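PDB 6G8G: TetR/AcrR family transcriptional regulator from Bradyrhizobium diazoefficiens, which probably represses transcription by binding operator DNA as a TetR-family dimer and releases it in response to flavonoids such as genistein. Local coordinates for residues 29-34 against 46-51; 69-73 against 116-120. All coordinates share one frame; numbering follows the deposited sequence.

Overall arrangement
Both interactions lie on the same side of the chain's centre, their centres about 14 Å apart. Interaction 1 comes first along the chain and closes before interaction 2 opens. It joins helix 23-37 to helix 44-51, inside the TetR-family DNA-binding region. Interaction 2 joins helix 65-82 to helix 114-121, which belongs to the AefR-like C-terminal region. The two contacts share no helix, yet they touch: Phe34 packs on Phe69 and Leu72, and Trp31 packs on Phe116 and Ile119. They form one joined apolar layer between the DNA-binding helices and helix 114-121. The Phe116 side chain is about 11 Å from genistein, so a part in relaying the flavonoid signal is only possible.

Interaction 1: residues 29-34 against 46-51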
loop_
_atom_site.group_PDB
_atom_site.type_symbol
_atom_site.label_atom_id
_atom_site.label_comp_id
_atom_site.label_asym_id
_atom_site.label_seq_id
_atom_site.Cartn_x
_atom_site.Cartn_y
_atom_site.Cartn_z
ATOM N N ALA A 29 10.367 -1.606 -26.640
ATOM C CA ALA A 29 9.119 -1.641 -27.393
ATOM C C ALA A 29 8.007 -2.366 -26.619
ATOM O O ALA A 29 6.827 -1.997 -26.698
ATOM C CB ALA A 29 9.340 -2.303 -28.736
ATOM N N ALA A 30 8.398 -3.404 -25.894
ATOM C CA ALA A 30 7.454 -4.198 -25.148
ATOM C C ALA A 30 6.989 -3.418 -23.966
ATOM O O ALA A 30 5.823 -3.455 -23.612
ATOM C CB ALA A 30 8.094 -5.494 -24.700
ATOM N N TRP A 31 7.903 -2.707 -23.343
ATOM C CA TRP A 31 7.536 -1.877 -22.200
ATOM C C TRP A 31 6.447 -0.894 -22.642
ATOM O O TRP A 31 5.391 -0.804 -22.024
ATOM C CB TRP A 31 8.797 -1.176 -21.680
ATOM C CG TRP A 31 8.647 -0.267 -20.572
ATOM C CD1 TRP A 31 9.012 1.064 -20.512
ATOM C CD2 TRP A 31 8.133 -0.603 -19.315
ATOM N NE1 TRP A 31 8.736 1.572 -19.271
ATOM C CE2 TRP A 31 8.191 0.570 -18.513
ATOM C CE3 TRP A 31 7.608 -1.786 -18.772
ATOM C CZ2 TRP A 31 7.749 0.589 -17.206
ATOM C CZ3 TRP A 31 7.167 -1.767 -17.483
ATOM C CH2 TRP A 31 7.238 -0.584 -16.703
ATOM N N GLN A 32 6.696 -0.206 -23.751
ATOM C CA GLN A 32 5.760 0.753 -24.285
ATOM C C GLN A 32 4.368 0.138 -24.454
ATOM O O GLN A 32 3.368 0.713 -24.028
ATOM C CB GLN A 32 6.265 1.255 -25.623
ATOM C CG GLN A 32 5.400 2.327 -26.274
ATOM C CD GLN A 32 5.270 3.625 -25.504
ATOM O OE1 GLN A 32 6.008 4.573 -25.765
ATOM N NE2 GLN A 32 4.278 3.710 -24.599
ATOM N N LEU A 33 4.286 -1.023 -25.075
ATOM C CA LEU A 33 2.988 -1.627 -25.303
ATOM C C LEU A 33 2.304 -2.105 -24.028
ATOM O O LEU A 33 1.089 -1.976 -23.875
ATOM C CB LEU A 33 3.104 -2.797 -26.284
ATOM C CG LEU A 33 3.359 -2.375 -27.737
ATOM C CD1 LEU A 33 3.747 -3.555 -28.605
ATOM C CD2 LEU A 33 2.111 -1.716 -28.307
ATOM N N PHE A 34 3.075 -2.668 -23.115
ATOM C CA PHE A 34 2.500 -3.145 -21.893
ATOM C C PHE A 34 1.860 -1.977 -21.157
ATOM O O PHE A 34 0.784 -2.137 -20.570
ATOM C CB PHE A 34 3.542 -3.830 -21.002
ATOM C CG PHE A 34 4.069 -5.116 -21.551
ATOM C CD1 PHE A 34 3.360 -5.856 -22.467
ATOM C CD2 PHE A 34 5.276 -5.593 -21.134
ATOM C CE1 PHE A 34 3.880 -7.031 -22.991
ATOM C CE2 PHE A 34 5.798 -6.759 -21.657
ATOM C CZ PHE A 34 5.098 -7.483 -22.583
ATOM N N ALA A 46 2.542 -7.955 -32.159
ATOM C CA ALA A 46 2.627 -6.494 -32.074
ATOM C C ALA A 46 4.021 -6.025 -31.646
ATOM O O ALA A 46 4.513 -5.001 -32.113
ATOM C CB ALA A 46 1.595 -5.981 -31.088
ATOM N N ILE A 47 4.636 -6.781 -30.739
ATOM C CA ILE A 47 5.943 -6.440 -30.185
ATOM C C ILE A 47 6.998 -6.530 -31.268
ATOM O O ILE A 47 7.856 -5.643 -31.407
ATOM C CB ILE A 47 6.318 -7.371 -29.002
ATOM C CG1 ILE A 47 5.475 -7.015 -27.773
ATOM C CG2 ILE A 47 7.793 -7.250 -28.666
ATOM C CD1 ILE A 47 5.480 -8.041 -26.670
ATOM N N ALA A 48 6.925 -7.606 -32.045
ATOM C CA ALA A 48 7.847 -7.772 -33.138
ATOM C C ALA A 48 7.746 -6.602 -34.107
ATOM O O ALA A 48 8.777 -6.030 -34.501
ATOM C CB ALA A 48 7.588 -9.078 -33.846
ATOM N N LYS A 49 6.521 -6.231 -34.472
ATOM C CA LYS A 49 6.337 -5.147 -35.436
ATOM C C LYS A 49 6.893 -3.851 -34.880
ATOM O O LYS A 49 7.635 -3.159 -35.560
ATOM C CB LYS A 49 4.864 -4.961 -35.821
ATOM C CG LYS A 49 4.277 -6.129 -36.607
ATOM C CD LYS A 49 2.792 -5.853 -37.006
ATOM C CE LYS A 49 2.835 -5.099 -38.292
ATOM N NZ LYS A 49 1.563 -5.132 -39.031
ATOM N N ALA A 50 6.561 -3.542 -33.635
ATOM C CA ALA A 50 6.986 -2.287 -33.044
ATOM C C ALA A 50 8.504 -2.226 -32.895
ATOM O O ALA A 50 9.087 -1.160 -32.990
ATOM C CB ALA A 50 6.311 -2.081 -31.713
ATOM N N ALA A 51 9.156 -3.364 -32.684
ATOM C CA ALA A 51 10.626 -3.382 -32.567
ATOM C C ALA A 51 11.342 -3.526 -33.900
ATOM O O ALA A 51 12.543 -3.341 -33.960
ATOM C CB ALA A 51 11.062 -4.495 -31.630
#
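Helices 29-34 and 46-51 cross at 124° with their axes 9.3 Å apart, and their backbones come nearest where Ala29 faces Ala51 and Ala30 faces Ile47. The side-chain contacts are all apolar. At one end three alanines meet. Ala29 CB lies 4.0 Å from Ala51 CB and also touches Ala50. Such small side chains let the helices sit close here.

Leu33 reaches across with one branch. Leu33 CD1 rests 4.0 Å from Ile47 CG1 and 4.1 Å from Ala46 CB, and it also meets the methyl of Ala50. Leu33 CD1 thus lies among three residues of segment 46-51.

Ile47 answers with its long arm. Its CG1 stands anti to the carbonyl carbon (chi1 -73°), which carries CD1 toward helix 29-34. There Ile47 CD1 meets Ala30 CB at 4.1 Å. Ile47 CD1 also lies 4.1 Å from Phe34 CE1, and the two side chains cross at about a right angle. The ring of Phe34 lies with one face over its own helix, at Ala30 O.

Beyond the pair, Thr42 touches Leu33, Phe34 and Ile47, and Leu68 of helix 65-82 packs on Ile47. This is part of the packing of the three-helix DNA-binding domain of TetR regulators, in which helix 44-51 is the first helix of the helix-turn-helix and helix 23-37 packs against it.

Interaction 2: residues 69-73 against 116-120; sequences FASLI and FVRII
Phe69 and Phe116 meet rim to rim in the middle of this buried contact. Their planes differ by only 14°, but the centroids are 6.0 Å apart and neither ring covers the other. Phe69 CE1 and Phe116 CE1 approach to 3.7 Å. With chi1 at -165°, CG of Phe69 points opposite the backbone N, and the ring extends across to segment 116-120.

Aliphatic groups fill in around the rings. Ile119 CG2 lies 3.7 Å from Phe69 CZ, while Ile120 CG1 comes to the ring edge, 4.1 Å from Phe69 CE2. Ile73 CG1 touches Phe116 CE1 at 3.6 Å, and Ile73 CD1 sits over the centre of one Phe69 face. Replacing Phe69 with an alanine is likely to open a gap and leave Phe116, Ile119 and Ile120 without their aromatic neighbour.

One contact is with the backbone: Phe116 CZ packs 3.7 Å from Leu72 O.

The two helix segments run nearly antiparallel, at 153°, with axes 12.6 Å apart. Helix 23-37 lies alongside, with Trp31 against Phe116, Leu72 and Ile119. Helix 128-137 packs on Phe69 and Ile120, and Leu185 of the second subunit also reaches Ile120.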
loop_
_atom_site.group_PDB
_atom_site.type_symbol
_atom_site.label_atom_id
_atom_site.label_comp_id
_atom_site.label_asym_id
_atom_site.label_seq_id
_atom_site.Cartn_x
_atom_site.Cartn_y
_atom_site.Cartn_z
ATOM N N PHE A 69 8.506 -10.216 -20.083
ATOM C CA PHE A 69 8.123 -9.371 -18.964
ATOM C C PHE A 69 8.975 -9.626 -17.714
ATOM O O PHE A 69 9.311 -8.700 -16.956
ATOM C CB PHE A 69 6.657 -9.579 -18.632
ATOM C CG PHE A 69 6.076 -8.509 -17.751
ATOM C CD1 PHE A 69 6.523 -7.213 -17.824
ATOM C CD2 PHE A 69 5.060 -8.796 -16.878
ATOM C CE1 PHE A 69 6.003 -6.238 -17.010
ATOM C CE2 PHE A 69 4.537 -7.834 -16.060
ATOM C CZ PHE A 69 5.009 -6.549 -16.129
ATOM N N ALA A 70 9.349 -10.882 -17.520
ATOM C CA ALA A 70 10.272 -11.221 -16.471
ATOM C C ALA A 70 11.601 -10.491 -16.629
ATOM O O ALA A 70 12.149 -9.978 -15.640
ATOM C CB ALA A 70 10.485 -12.713 -16.422
ATOM N N SER A 71 12.128 -10.395 -17.843
ATOM C CA SER A 71 13.363 -9.597 -18.051
ATOM C C SER A 71 13.168 -8.132 -17.702
ATOM O O SER A 71 14.061 -7.490 -17.166
ATOM C CB SER A 71 13.822 -9.671 -19.495
ATOM O OG SER A 71 14.468 -10.888 -19.771
ATOM N N LEU A 72 12.006 -7.598 -18.043
ATOM C CA LEU A 72 11.729 -6.202 -17.753
ATOM C C LEU A 72 11.698 -5.979 -16.272
ATOM O O LEU A 72 12.308 -5.041 -15.761
ATOM C CB LEU A 72 10.392 -5.801 -18.294
ATOM C CG LEU A 72 10.475 -5.376 -19.774
ATOM C CD1 LEU A 72 9.148 -5.431 -20.515
ATOM C CD2 LEU A 72 11.058 -3.968 -19.867
ATOM N N ILE A 73 10.991 -6.873 -15.582
ATOM C CA ILE A 73 10.942 -6.829 -14.138
ATOM C C ILE A 73 12.307 -6.906 -13.496
ATOM O O ILE A 73 12.650 -6.054 -12.693
ATOM C CB ILE A 73 10.103 -7.963 -13.574
ATOM C CG1 ILE A 73 8.645 -7.671 -13.821
ATOM C CG2 ILE A 73 10.311 -8.113 -12.079
ATOM C CD1 ILE A 73 7.755 -8.865 -13.578
ATOM N N PHE A 116 4.699 -0.445 -13.053
ATOM C CA PHE A 116 4.807 -1.909 -12.898
ATOM C C PHE A 116 3.685 -2.494 -12.111
ATOM O O PHE A 116 3.103 -3.531 -12.472
ATOM C CB PHE A 116 6.101 -2.313 -12.209
ATOM C CG PHE A 116 7.185 -2.653 -13.163
ATOM C CD1 PHE A 116 7.166 -3.872 -13.825
ATOM C CD2 PHE A 116 8.187 -1.763 -13.432
ATOM C CE1 PHE A 116 8.112 -4.204 -14.723
ATOM C CE2 PHE A 116 9.160 -2.099 -14.330
ATOM C CZ PHE A 116 9.122 -3.324 -14.979
ATOM N N VAL A 117 3.389 -1.834 -11.009
ATOM C CA VAL A 117 2.370 -2.351 -10.140
ATOM C C VAL A 117 1.024 -2.270 -10.847
ATOM O O VAL A 117 0.158 -3.143 -10.691
ATOM C CB VAL A 117 2.337 -1.568 -8.825
ATOM C CG1 VAL A 117 1.124 -1.958 -7.994
ATOM C CG2 VAL A 117 3.633 -1.793 -8.059
ATOM N N ARG A 118 0.840 -1.209 -11.619
ATOM C CA ARG A 118 -0.392 -1.057 -12.329
ATOM C C ARG A 118 -0.552 -2.213 -13.287
ATOM O O ARG A 118 -1.582 -2.854 -13.324
ATOM C CB ARG A 118 -0.418 0.238 -13.106
ATOM C CG ARG A 118 -1.786 0.808 -13.075
ATOM C CD ARG A 118 -1.783 2.057 -13.916
ATOM N NE ARG A 118 -1.853 3.201 -13.005
ATOM C CZ ARG A 118 -0.991 4.217 -12.945
ATOM N NH1 ARG A 118 0.040 4.308 -13.808
ATOM N NH2 ARG A 118 -1.212 5.175 -12.032
ATOM N N ILE A 119 0.485 -2.461 -14.068
ATOM C CA ILE A 119 0.445 -3.511 -15.058
ATOM C C ILE A 119 0.171 -4.870 -14.448
ATOM O O ILE A 119 -0.665 -5.595 -14.969
ATOM C CB ILE A 119 1.744 -3.584 -15.848
ATOM C CG1 ILE A 119 1.852 -2.370 -16.754
ATOM C CG2 ILE A 119 1.767 -4.834 -16.707
ATOM C CD1 ILE A 119 3.249 -2.159 -17.299
ATOM N N ILE A 120 0.831 -5.197 -13.340
ATOM C CA ILE A 120 0.602 -6.475 -12.693
ATOM C C ILE A 120 -0.792 -6.583 -12.018
ATOM O O ILE A 120 -1.483 -7.622 -12.115
ATOM C CB ILE A 120 1.688 -6.757 -11.672
ATOM C CG1 ILE A 120 2.995 -6.920 -12.403
ATOM C CG2 ILE A 120 1.364 -8.042 -10.911
ATOM C CD1 ILE A 120 4.208 -6.661 -11.538
#